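Local coordinates for putative uncharacterized protein smu.1377c (Streptococcus mutans, PDB 3L7V) that is of uncharacterised function but, as a YrdC-like protein, may bind double-stranded RNA and take part in tRNA modification, at residues K142-G145 with D146-E150. Numbering follows the deposited sequence.
Sequences KAYG and DGREE
Tyr-144 and Arg-148 form a local cation-pi stack across the surface turn that joins helix 135-143 to the short helix 149-152. The guanidinium lies almost parallel to the ring, planes 4° apart, with Arg-148 CZ 4.0 Å from the centroid of the Tyr-144 ring. NH2 sits over the ring centre and NH1 toward the CD2 side, so the aromatic face takes the flat cation while arginine's N-H groups, at the guanidinium edge, serve Asp-146. The carboxylate binds side-on: its OD1 accepts from Arg-148 NH1 at 3.0 Å, and the syn lone pair of OD2 accepts from Arg-148 NE, also at 3.0 Å. The short aspartate suits this place because its CG, held between backbone N and carbonyl carbon (chi1 65°), brings both oxygens to the guanidinium. Elsewhere in the turn, Lys-142 crosses Glu-149 at about a right angle, CG to CG 3.7 Å. Gly-145, where the chain leaves the helix, and Gly-147 both adopt positive phi, which glycine tolerates easily. Lys-75 NZ, from outside the turn, hydrogen-bonds Gly-147 O and forms a salt bridge with Glu-150 OE2. The whole is a tight two-glycine connection between consecutive helices of the YrdC-like domain, fastened by a cation-pi stack and a bidentate salt bridge.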
# COMPACT_ATOMS: atom_id res chain seq x y z
N LYS A 142 17.66 -1.58 7.78
CA LYS A 142 18.23 -2.62 8.64
C LYS A 142 18.83 -2.06 9.93
O LYS A 142 18.97 -2.78 10.92
CB LYS A 142 19.28 -3.42 7.87
CG LYS A 142 18.71 -4.13 6.65
CD LYS A 142 19.63 -5.22 6.16
CE LYS A 142 21.01 -4.69 5.85
NZ LYS A 142 21.94 -5.81 5.54
N ALA A 143 19.18 -0.79 9.92
CA ALA A 143 19.74 -0.16 11.11
C ALA A 143 18.83 -0.30 12.33
O ALA A 143 19.32 -0.40 13.46
CB ALA A 143 20.06 1.31 10.85
N TYR A 144 17.51 -0.32 12.12
CA TYR A 144 16.57 -0.41 13.24
C TYR A 144 16.86 -1.63 14.11
O TYR A 144 16.58 -1.63 15.30
CB TYR A 144 15.13 -0.48 12.75
CG TYR A 144 14.59 0.81 12.17
CD1 TYR A 144 14.45 0.96 10.79
CD2 TYR A 144 14.19 1.86 12.98
CE1 TYR A 144 13.94 2.11 10.25
CE2 TYR A 144 13.68 3.02 12.45
CZ TYR A 144 13.56 3.14 11.07
OH TYR A 144 13.05 4.29 10.52
N GLY A 145 17.41 -2.66 13.49
CA GLY A 145 17.86 -3.83 14.23
C GLY A 145 16.78 -4.79 14.69
O GLY A 145 17.09 -5.87 15.20
N ASP A 146 15.51 -4.42 14.50
CA ASP A 146 14.42 -5.31 14.91
C ASP A 146 14.08 -6.39 13.88
O ASP A 146 13.16 -7.18 14.10
CB ASP A 146 13.17 -4.54 15.39
CG ASP A 146 12.51 -3.71 14.30
OD1 ASP A 146 11.49 -3.05 14.61
OD2 ASP A 146 13.00 -3.71 13.14
N GLY A 147 14.82 -6.43 12.77
CA GLY A 147 14.63 -7.45 11.74
C GLY A 147 13.31 -7.37 10.96
O GLY A 147 12.76 -8.40 10.57
N ARG A 148 12.82 -6.15 10.72
CA ARG A 148 11.53 -5.94 10.03
C ARG A 148 11.56 -6.26 8.52
O ARG A 148 10.51 -6.54 7.93
CB ARG A 148 11.04 -4.50 10.26
CG ARG A 148 12.02 -3.44 9.81
CD ARG A 148 11.50 -2.04 10.07
NE ARG A 148 11.42 -1.74 11.50
CZ ARG A 148 11.02 -0.58 12.00
NH1 ARG A 148 10.99 -0.40 13.31
NH2 ARG A 148 10.67 0.41 11.19
N GLU A 149 12.76 -6.23 7.93
CA GLU A 149 12.97 -6.54 6.51
C GLU A 149 12.46 -7.93 6.18
O GLU A 149 12.24 -8.27 5.02
CB GLU A 149 14.46 -6.48 6.14
CG GLU A 149 15.28 -5.51 6.96
CD GLU A 149 15.72 -6.11 8.29
OE1 GLU A 149 16.26 -7.24 8.28
OE2 GLU A 149 15.53 -5.45 9.34
N GLU A 150 12.28 -8.74 7.21
CA GLU A 150 11.83 -10.11 7.02
C GLU A 150 10.34 -10.13 6.65
O GLU A 150 9.89 -10.99 5.88
CB GLU A 150 12.12 -10.93 8.29
CG GLU A 150 11.51 -12.31 8.33
CD GLU A 150 11.52 -12.92 9.74
OE1 GLU A 150 11.11 -14.09 9.89
OE2 GLU A 150 11.95 -12.23 10.70